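Chinitase A (Streptomyces coelicolor, PDB 3EBV) probably hydrolyses internal glycosidic bonds of chitin, through the glycosyl hydrolase family 18 catalytic domain that makes up this piece of a longer protein. Local coordinates at residues W11-K22 against F49-Y59; L173-Y181 against L265-T273. All coordinates share one frame; numbering follows the deposited sequence.

Contact 1 (W11-K22 against F49-Y59)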
loop_
_atom_site.group_PDB
_atom_site.type_symbol
_atom_site.label_atom_id
_atom_site.label_comp_id
_atom_site.label_asym_id
_atom_site.label_seq_id
_atom_site.Cartn_x
_atom_site.Cartn_y
_atom_site.Cartn_z
ATOM N N TRP A 11 5.092 -7.105 -3.857
ATOM C CA TRP A 11 5.832 -8.199 -4.547
ATOM C C TRP A 11 5.269 -8.324 -5.942
ATOM O O TRP A 11 4.049 -8.440 -6.118
ATOM C CB TRP A 11 5.617 -9.474 -3.758
ATOM C CG TRP A 11 6.169 -10.710 -4.429
ATOM C CD1 TRP A 11 7.446 -11.158 -4.342
ATOM C CD2 TRP A 11 5.456 -11.623 -5.291
ATOM N NE1 TRP A 11 7.596 -12.318 -5.110
ATOM C CE2 TRP A 11 6.398 -12.617 -5.690
ATOM C CE3 TRP A 11 4.150 -11.687 -5.788
ATOM C CZ2 TRP A 11 6.046 -13.697 -6.524
ATOM C CZ3 TRP A 11 3.801 -12.756 -6.644
ATOM C CH2 TRP A 11 4.756 -13.741 -6.989
ATOM N N GLN A 12 6.153 -8.275 -6.952
ATOM C CA GLN A 12 5.711 -8.291 -8.360
ATOM C C GLN A 12 5.344 -9.660 -8.920
ATOM O O GLN A 12 6.192 -10.554 -8.973
ATOM C CB GLN A 12 6.779 -7.722 -9.264
ATOM C CG GLN A 12 7.157 -6.250 -8.899
ATOM C CD GLN A 12 8.433 -5.763 -9.593
ATOM O OE1 GLN A 12 8.909 -4.669 -9.328
ATOM N NE2 GLN A 12 8.965 -6.557 -10.563
ATOM N N ASN A 13 4.115 -9.781 -9.385
ATOM C CA ASN A 13 3.703 -10.978 -10.168
ATOM C C ASN A 13 4.009 -10.786 -11.639
ATOM O O ASN A 13 3.158 -11.054 -12.488
ATOM C CB ASN A 13 2.192 -11.217 -9.953
ATOM C CG ASN A 13 1.705 -12.492 -10.647
ATOM O OD1 ASN A 13 2.390 -13.501 -10.602
ATOM N ND2 ASN A 13 0.527 -12.432 -11.257
ATOM N N PHE A 14 5.219 -10.321 -11.940
ATOM C CA PHE A 14 5.606 -10.021 -13.322
ATOM C C PHE A 14 7.067 -9.649 -13.297
ATOM O O PHE A 14 7.616 -9.312 -12.244
ATOM C CB PHE A 14 4.752 -8.895 -13.947
ATOM C CG PHE A 14 4.781 -7.594 -13.157
ATOM C CD1 PHE A 14 5.751 -6.637 -13.428
ATOM C CD2 PHE A 14 3.834 -7.353 -12.172
ATOM C CE1 PHE A 14 5.810 -5.450 -12.688
ATOM C CE2 PHE A 14 3.869 -6.152 -11.449
ATOM C CZ PHE A 14 4.856 -5.213 -11.704
ATOM N N ASN A 15 7.702 -9.681 -14.464
ATOM C CA ASN A 15 9.110 -9.333 -14.574
ATOM C C ASN A 15 9.229 -7.992 -15.292
ATOM O O ASN A 15 8.785 -7.850 -16.456
ATOM C CB ASN A 15 9.815 -10.455 -15.389
ATOM C CG ASN A 15 11.300 -10.217 -15.584
ATOM O OD1 ASN A 15 11.849 -9.196 -15.220
ATOM N ND2 ASN A 15 11.959 -11.192 -16.211
ATOM N N ASN A 16 9.785 -6.982 -14.605
ATOM C CA ASN A 16 9.992 -5.663 -15.189
ATOM C C ASN A 16 11.471 -5.271 -15.218
ATOM O O ASN A 16 11.802 -4.094 -15.334
ATOM C CB ASN A 16 9.219 -4.571 -14.414
ATOM C CG ASN A 16 9.662 -4.493 -12.943
ATOM O OD1 ASN A 16 10.597 -5.193 -12.548
ATOM N ND2 ASN A 16 8.974 -3.662 -12.134
ATOM N N GLY A 17 12.343 -6.264 -15.129
ATOM C CA GLY A 17 13.763 -5.983 -15.085
ATOM C C GLY A 17 14.329 -5.976 -13.668
ATOM O O GLY A 17 15.547 -6.063 -13.493
ATOM N N ALA A 18 13.450 -5.849 -12.659
ATOM C CA ALA A 18 13.910 -5.979 -11.265
ATOM C C ALA A 18 14.281 -7.423 -10.941
ATOM O O ALA A 18 13.999 -8.361 -11.705
ATOM C CB ALA A 18 12.799 -5.482 -10.296
ATOM N N THR A 19 14.877 -7.638 -9.782
ATOM C CA THR A 19 15.213 -8.986 -9.333
ATOM C C THR A 19 13.974 -9.849 -9.147
ATOM O O THR A 19 13.070 -9.474 -8.398
ATOM C CB THR A 19 16.000 -8.925 -7.992
ATOM O OG1 THR A 19 17.249 -8.260 -8.213
ATOM C CG2 THR A 19 16.298 -10.315 -7.428
ATOM N N VAL A 20 13.911 -10.981 -9.839
ATOM C CA VAL A 20 12.782 -11.875 -9.690
ATOM C C VAL A 20 12.849 -12.573 -8.353
ATOM O O VAL A 20 13.922 -13.027 -7.913
ATOM C CB VAL A 20 12.745 -12.922 -10.862
ATOM C CG1 VAL A 20 11.726 -14.021 -10.585
ATOM C CG2 VAL A 20 12.393 -12.210 -12.148
ATOM N N GLN A 21 11.688 -12.655 -7.689
ATOM C CA GLN A 21 11.602 -13.241 -6.366
ATOM C C GLN A 21 10.429 -14.194 -6.246
ATOM O O GLN A 21 9.358 -13.919 -6.797
ATOM C CB GLN A 21 11.397 -12.159 -5.268
ATOM C CG GLN A 21 12.540 -11.157 -5.131
ATOM C CD GLN A 21 12.290 -10.179 -4.007
ATOM O OE1 GLN A 21 11.233 -9.533 -3.975
ATOM N NE2 GLN A 21 13.262 -10.025 -3.100
ATOM N N LYS A 22 10.631 -15.276 -5.494
ATOM C CA LYS A 22 9.497 -16.030 -4.941
ATOM C C LYS A 22 8.999 -15.266 -3.718
ATOM O O LYS A 22 9.718 -14.416 -3.169
ATOM C CB LYS A 22 9.917 -17.449 -4.541
ATOM C CG LYS A 22 10.397 -18.254 -5.750
ATOM C CD LYS A 22 10.912 -19.621 -5.341
ATOM C CE LYS A 22 11.299 -20.422 -6.574
ATOM N NZ LYS A 22 11.999 -21.713 -6.267
ATOM N N PHE A 49 -6.741 -13.648 -10.340
ATOM C CA PHE A 49 -5.307 -13.679 -10.170
ATOM C C PHE A 49 -4.733 -14.875 -10.923
ATOM O O PHE A 49 -5.242 -15.998 -10.786
ATOM C CB PHE A 49 -4.951 -13.798 -8.695
ATOM C CG PHE A 49 -3.461 -13.898 -8.451
ATOM C CD1 PHE A 49 -2.627 -12.804 -8.706
ATOM C CD2 PHE A 49 -2.893 -15.086 -8.000
ATOM C CE1 PHE A 49 -1.265 -12.905 -8.502
ATOM C CE2 PHE A 49 -1.521 -15.181 -7.797
ATOM C CZ PHE A 49 -0.715 -14.094 -8.033
ATOM N N ASN A 50 -3.679 -14.614 -11.685
ATOM C CA ASN A 50 -3.003 -15.658 -12.449
ATOM C C ASN A 50 -1.509 -15.551 -12.161
ATOM O O ASN A 50 -0.871 -14.591 -12.641
ATOM C CB ASN A 50 -3.271 -15.436 -13.942
ATOM C CG ASN A 50 -4.750 -15.635 -14.315
ATOM O OD1 ASN A 50 -5.333 -16.682 -14.025
ATOM N ND2 ASN A 50 -5.349 -14.634 -14.951
ATOM N N LEU A 51 -0.985 -16.490 -11.381
ATOM C CA LEU A 51 0.450 -16.477 -11.077
ATOM C C LEU A 51 1.237 -16.498 -12.377
ATOM O O LEU A 51 0.971 -17.340 -13.244
ATOM C CB LEU A 51 0.847 -17.649 -10.182
ATOM C CG LEU A 51 2.314 -17.745 -9.742
ATOM C CD1 LEU A 51 2.713 -16.535 -8.823
ATOM C CD2 LEU A 51 2.586 -19.035 -9.042
ATOM N N ASP A 52 2.194 -15.580 -12.522
ATOM C CA ASP A 52 3.034 -15.494 -13.725
ATOM C C ASP A 52 4.176 -16.521 -13.660
ATOM O O ASP A 52 5.359 -16.174 -13.659
ATOM C CB ASP A 52 3.568 -14.056 -13.878
ATOM C CG ASP A 52 4.345 -13.833 -15.171
ATOM O OD1 ASP A 52 4.162 -14.619 -16.138
ATOM O OD2 ASP A 52 5.133 -12.861 -15.217
ATOM N N SER A 53 3.804 -17.799 -13.636
ATOM C CA SER A 53 4.767 -18.881 -13.554
ATOM C C SER A 53 5.903 -18.763 -14.570
ATOM O O SER A 53 7.077 -18.850 -14.203
ATOM C CB SER A 53 4.015 -20.195 -13.740
ATOM O OG SER A 53 3.228 -20.430 -12.588
ATOM N N ALA A 54 5.534 -18.540 -15.833
ATOM C CA ALA A 54 6.499 -18.413 -16.932
ATOM C C ALA A 54 7.481 -17.255 -16.723
ATOM O O ALA A 54 8.698 -17.446 -16.818
ATOM C CB ALA A 54 5.770 -18.255 -18.247
ATOM N N GLY A 55 6.963 -16.065 -16.426
ATOM C CA GLY A 55 7.823 -14.904 -16.237
ATOM C C GLY A 55 8.640 -14.931 -14.950
ATOM O O GLY A 55 9.578 -14.136 -14.772
ATOM N N LEU A 56 8.281 -15.820 -14.034
ATOM C CA LEU A 56 8.945 -15.893 -12.727
ATOM C C LEU A 56 9.802 -17.143 -12.576
ATOM O O LEU A 56 10.016 -17.642 -11.461
ATOM C CB LEU A 56 7.932 -15.813 -11.573
ATOM C CG LEU A 56 7.039 -14.557 -11.558
ATOM C CD1 LEU A 56 5.957 -14.740 -10.490
ATOM C CD2 LEU A 56 7.897 -13.306 -11.338
ATOM N N GLY A 57 10.289 -17.646 -13.712
ATOM C CA GLY A 57 11.251 -18.758 -13.712
ATOM C C GLY A 57 10.620 -20.095 -13.352
ATOM O O GLY A 57 11.283 -20.972 -12.786
ATOM N N GLY A 58 9.341 -20.252 -13.669
ATOM C CA GLY A 58 8.649 -21.523 -13.470
ATOM C C GLY A 58 8.102 -21.761 -12.070
ATOM O O GLY A 58 7.782 -22.883 -11.704
ATOM N N TYR A 59 7.994 -20.691 -11.284
ATOM C CA TYR A 59 7.394 -20.728 -9.957
ATOM C C TYR A 59 5.980 -21.286 -10.038
ATOM O O TYR A 59 5.160 -20.761 -10.800
ATOM C CB TYR A 59 7.353 -19.271 -9.476
ATOM C CG TYR A 59 7.027 -18.985 -8.032
ATOM C CD1 TYR A 59 7.346 -19.873 -6.994
ATOM C CD2 TYR A 59 6.476 -17.743 -7.689
ATOM C CE1 TYR A 59 7.059 -19.554 -5.642
ATOM C CE2 TYR A 59 6.191 -17.429 -6.358
ATOM C CZ TYR A 59 6.489 -18.300 -5.351
ATOM O OH TYR A 59 6.246 -17.950 -4.052
HETATM O O HOH W 1 6.375 -10.855 -16.794
HETATM O O HOH W 2 10.445 -13.154 -17.583
#

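Contact 2 (L173-Y181 against L265-T273)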
loop_
_atom_site.group_PDB
_atom_site.type_symbol
_atom_site.label_atom_id
_atom_site.label_comp_id
_atom_site.label_asym_id
_atom_site.label_seq_id
_atom_site.Cartn_x
_atom_site.Cartn_y
_atom_site.Cartn_z
ATOM N N LEU A 173 -10.562 -0.387 8.006
ATOM C CA LEU A 173 -9.369 -0.003 7.259
ATOM C C LEU A 173 -8.108 -0.264 8.087
ATOM O O LEU A 173 -7.992 0.216 9.244
ATOM C CB LEU A 173 -9.473 1.478 6.945
ATOM C CG LEU A 173 -8.260 2.136 6.323
ATOM C CD1 LEU A 173 -8.002 1.650 4.874
ATOM C CD2 LEU A 173 -8.559 3.673 6.320
ATOM N N THR A 174 -7.141 -0.985 7.501
ATOM C CA THR A 174 -5.856 -1.204 8.169
ATOM C C THR A 174 -4.935 0.026 8.015
ATOM O O THR A 174 -4.595 0.678 9.018
ATOM C CB THR A 174 -5.149 -2.459 7.627
ATOM O OG1 THR A 174 -6.098 -3.565 7.684
ATOM C CG2 THR A 174 -3.922 -2.774 8.456
ATOM N N VAL A 175 -4.581 0.347 6.758
ATOM C CA VAL A 175 -3.672 1.482 6.549
ATOM C C VAL A 175 -3.786 2.005 5.142
ATOM O O VAL A 175 -3.989 1.247 4.176
ATOM C CB VAL A 175 -2.199 1.096 6.890
ATOM C CG1 VAL A 175 -1.704 -0.102 6.057
ATOM C CG2 VAL A 175 -1.255 2.267 6.734
ATOM N N VAL A 176 -3.670 3.341 5.053
ATOM C CA VAL A 176 -3.532 4.046 3.772
ATOM C C VAL A 176 -2.051 4.272 3.569
ATOM O O VAL A 176 -1.446 5.123 4.230
ATOM C CB VAL A 176 -4.277 5.393 3.742
ATOM C CG1 VAL A 176 -4.084 6.081 2.403
ATOM C CG2 VAL A 176 -5.797 5.150 3.951
ATOM N N ASN A 177 -1.452 3.501 2.659
ATOM C CA ASN A 177 -0.046 3.690 2.258
ATOM C C ASN A 177 -0.010 4.560 0.996
ATOM O O ASN A 177 0.059 4.048 -0.124
ATOM C CB ASN A 177 0.615 2.344 1.944
ATOM C CG ASN A 177 0.784 1.446 3.169
ATOM O OD1 ASN A 177 1.252 1.892 4.234
ATOM N ND2 ASN A 177 0.464 0.119 2.996
HETATM N N MSE A 178 -0.143 5.871 1.161
HETATM C CA MSE A 178 -0.116 6.724 -0.034
HETATM C C MSE A 178 1.231 6.625 -0.760
HETATM O O MSE A 178 2.269 6.358 -0.137
HETATM C CB MSE A 178 -0.430 8.204 0.317
HETATM C CG MSE A 178 -0.487 9.076 -0.926
HETATM SE SE MSE A 178 -1.294 10.819 -0.456
HETATM C CE MSE A 178 0.178 11.625 0.488
ATOM N N GLN A 179 1.167 6.828 -2.092
ATOM C CA GLN A 179 2.363 6.795 -2.922
ATOM C C GLN A 179 2.918 8.235 -2.967
ATOM O O GLN A 179 2.453 9.099 -3.737
ATOM C CB GLN A 179 2.006 6.349 -4.353
ATOM C CG GLN A 179 1.373 4.972 -4.410
ATOM C CD GLN A 179 1.015 4.612 -5.854
ATOM O OE1 GLN A 179 1.814 4.811 -6.782
ATOM N NE2 GLN A 179 -0.197 4.099 -6.043
ATOM N N TYR A 180 3.904 8.497 -2.096
ATOM C CA TYR A 180 4.499 9.854 -2.042
ATOM C C TYR A 180 5.571 10.013 -3.143
ATOM O O TYR A 180 6.764 10.327 -2.880
ATOM C CB TYR A 180 5.141 10.105 -0.655
ATOM C CG TYR A 180 4.156 10.185 0.486
ATOM C CD1 TYR A 180 3.857 11.404 1.102
ATOM C CD2 TYR A 180 3.538 9.023 0.975
ATOM C CE1 TYR A 180 2.980 11.473 2.199
ATOM C CE2 TYR A 180 2.634 9.085 2.024
ATOM C CZ TYR A 180 2.358 10.310 2.655
ATOM O OH TYR A 180 1.451 10.352 3.690
ATOM N N TYR A 181 5.176 9.677 -4.380
ATOM C CA TYR A 181 6.156 9.601 -5.479
ATOM C C TYR A 181 5.415 9.577 -6.803
ATOM O O TYR A 181 4.186 9.489 -6.847
ATOM C CB TYR A 181 7.070 8.371 -5.325
ATOM C CG TYR A 181 6.341 7.041 -5.204
ATOM C CD1 TYR A 181 6.024 6.271 -6.340
ATOM C CD2 TYR A 181 6.067 6.494 -3.964
ATOM C CE1 TYR A 181 5.370 5.012 -6.207
ATOM C CE2 TYR A 181 5.448 5.230 -3.823
ATOM C CZ TYR A 181 5.108 4.506 -4.945
ATOM O OH TYR A 181 4.471 3.315 -4.774
ATOM N N LEU A 265 1.715 6.112 14.538
ATOM C CA LEU A 265 1.841 6.115 13.052
ATOM C C LEU A 265 2.183 4.699 12.586
ATOM O O LEU A 265 3.105 4.067 13.139
ATOM C CB LEU A 265 2.955 7.084 12.627
ATOM C CG LEU A 265 2.973 7.338 11.135
ATOM C CD1 LEU A 265 1.819 8.235 10.703
ATOM C CD2 LEU A 265 4.294 7.965 10.760
ATOM N N ARG A 266 1.478 4.209 11.557
ATOM C CA ARG A 266 1.649 2.774 11.233
ATOM C C ARG A 266 3.081 2.428 10.832
ATOM O O ARG A 266 3.676 1.471 11.320
ATOM C CB ARG A 266 0.698 2.348 10.111
ATOM C CG ARG A 266 0.849 0.855 9.709
ATOM C CD ARG A 266 0.434 -0.068 10.823
ATOM N NE ARG A 266 -1.005 0.019 10.933
ATOM C CZ ARG A 266 -1.771 -0.924 11.458
ATOM N NH1 ARG A 266 -1.227 -2.012 11.983
ATOM N NH2 ARG A 266 -3.087 -0.734 11.485
ATOM N N GLY A 267 3.639 3.180 9.880
ATOM C CA GLY A 267 4.952 2.829 9.336
ATOM C C GLY A 267 5.131 3.302 7.916
ATOM O O GLY A 267 4.785 4.444 7.571
ATOM N N ALA A 268 5.649 2.387 7.083
ATOM C CA ALA A 268 6.080 2.764 5.737
ATOM C C ALA A 268 5.722 1.681 4.761
ATOM O O ALA A 268 5.314 0.580 5.144
ATOM C CB ALA A 268 7.608 3.067 5.698
HETATM N N MSE A 269 5.860 2.028 3.485
HETATM C CA MSE A 269 5.520 1.089 2.395
HETATM C C MSE A 269 6.531 1.322 1.279
HETATM O O MSE A 269 7.042 2.440 1.108
HETATM C CB MSE A 269 4.100 1.380 1.877
HETATM C CG MSE A 269 3.717 0.572 0.620
HETATM SE SE MSE A 269 4.304 1.499 -1.059
HETATM C CE MSE A 269 2.681 2.528 -1.441
ATOM N N THR A 270 6.835 0.269 0.489
ATOM C CA THR A 270 7.644 0.514 -0.718
ATOM C C THR A 270 7.195 -0.286 -1.947
ATOM O O THR A 270 6.759 -1.464 -1.847
ATOM C CB THR A 270 9.148 0.283 -0.458
ATOM O OG1 THR A 270 9.922 0.835 -1.536
ATOM C CG2 THR A 270 9.466 -1.188 -0.316
ATOM N N TRP A 271 7.320 0.411 -3.084
ATOM C CA TRP A 271 7.276 -0.233 -4.402
ATOM C C TRP A 271 8.739 -0.359 -4.822
ATOM O O TRP A 271 9.388 0.683 -5.035
ATOM C CB TRP A 271 6.539 0.676 -5.375
ATOM C CG TRP A 271 6.566 0.073 -6.763
ATOM C CD1 TRP A 271 7.446 0.395 -7.765
ATOM C CD2 TRP A 271 5.723 -0.969 -7.258
ATOM N NE1 TRP A 271 7.191 -0.408 -8.881
ATOM C CE2 TRP A 271 6.130 -1.232 -8.593
ATOM C CE3 TRP A 271 4.652 -1.688 -6.708
ATOM C CZ2 TRP A 271 5.501 -2.218 -9.386
ATOM C CZ3 TRP A 271 4.030 -2.656 -7.478
ATOM C CH2 TRP A 271 4.455 -2.902 -8.814
ATOM N N SER A 272 9.316 -1.574 -4.928
ATOM C CA SER A 272 8.720 -2.887 -4.678
ATOM C C SER A 272 9.796 -3.731 -3.976
ATOM O O SER A 272 10.969 -3.353 -3.942
ATOM C CB SER A 272 8.356 -3.591 -6.007
ATOM O OG SER A 272 9.555 -3.759 -6.780
ATOM N N THR A 273 9.423 -4.895 -3.464
ATOM C CA THR A 273 10.421 -5.806 -2.864
ATOM C C THR A 273 11.485 -6.172 -3.927
ATOM O O THR A 273 12.669 -6.314 -3.597
ATOM C CB THR A 273 9.764 -7.064 -2.253
ATOM O OG1 THR A 273 9.168 -7.853 -3.282
ATOM C CG2 THR A 273 8.638 -6.664 -1.273
HETATM O O HOH W 3 -5.510 0.640 11.712
HETATM O O HOH W 4 2.520 -0.019 5.904
#

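Contact 1 (W11-K22 against F49-Y59)
Asn13, just past the end of strand 6-12, meets Asp52 with their CA atoms 5.8 Å apart, and from there the loop 13-22 runs beside the turns of 52-59 until Lys22 lies next to Tyr59. The Asn13 amide holds the backbone of 49-59 at two points. Its OD1 accepts from Asp52 N at 2.8 Å, and its ND2 gives a nearly straight bond (169°) to Asn50 O, which lies in the amide plane. With CG anti to the backbone N (chi1 -176°), the amide reaches across to both. In this (beta/alpha)8 barrel of family 18, the contact joins the loop after the first strand to the one leading into helix 61-73. Next to Asn13 OD1, Leu56 spreads its two methyls: CD1 lies 3.8 Å from Trp11 CH2, while CD2 turns to Val20 CG1. Leu51 CD1 comes to the indole at its edge. Lys22 lays its aliphatic chain over one face of Tyr59, CG 3.8 Å from the ring centroid in a CH-pi contact, and Trp11 CZ2 sits at that ring's edge. Tyr59 OH is hydrogen-bonded to Asp67 OD2 and Ile23 N. Water 1 links Asn15 N to Asp52 OD2, and water 2 joins Asn15 ND2 to Gly55 O.

Contact 2 (L173-Y181 against L265-T273)
Arg266, just before strand 267-271, reaches Thr174, just before strand 175-179, through a weak, bent NH2 bond to Thr174 O (3.2 Å, 134°). Water 3, in the guanidinium plane, donates to Thr174 O and accepts only weakly from Arg266 NH2. Arg266 NH1 and NE also bond to Leu3 O and Ser217 O. Water 4 donates to both Asn177 OD1 and Ala268 O. The rest is van der Waals contact. Thr174 CG2 lies over one face of the guanidinium, and Val175 CG2 packs on Arg266 CB at 3.9 Å. With an alanine here in place of Arg266, Leu3 O and Ser217 O would probably lose these donors and Thr174 CG2 the flat group it lies over. Selenomethionine Met269 sets CB against Asn177 CG at 3.6 Å; bent at chi2 (-87°) and chi3, it brings CE to 3.3 Å from Asn177 O and on toward Tyr181. Tyr181 OH abuts Trp271 CB at 3.4 Å. Strands 175-179 and 267-271, their N-to-C directions 48° apart, are next but one in the barrel sheet, strand 219-224 pairing with both. Strand 145-148 flanks 175-179, strand 6-12 flanks 267-271, and Met178 and Tyr180 pack on helix 199-210.

Contact 2 lies in the barrel core, about 4 Å from the centre of the chain to its own centre, whereas contact 1 is partly buried, about 19 Å out, where loops follow the strands. The difference shows in their chemistry: contact 1 relies on two short, nearly straight amide-to-backbone bonds and has solvent-exposed residues at its margin; both have two bridging waters, but contact 2 has only one direct bond, a weak one, and is mostly side-chain packing. They hold different strands of one sheet, 6-12 and 267-271 being neighbours in it. They also touch: Gln12 OE1 and Ser272 OG, and Gln21 OE1 and Thr273 OG1, probably form hydrogen bonds, and Phe14 CZ packs against Trp271 CH2 at 3.7 Å.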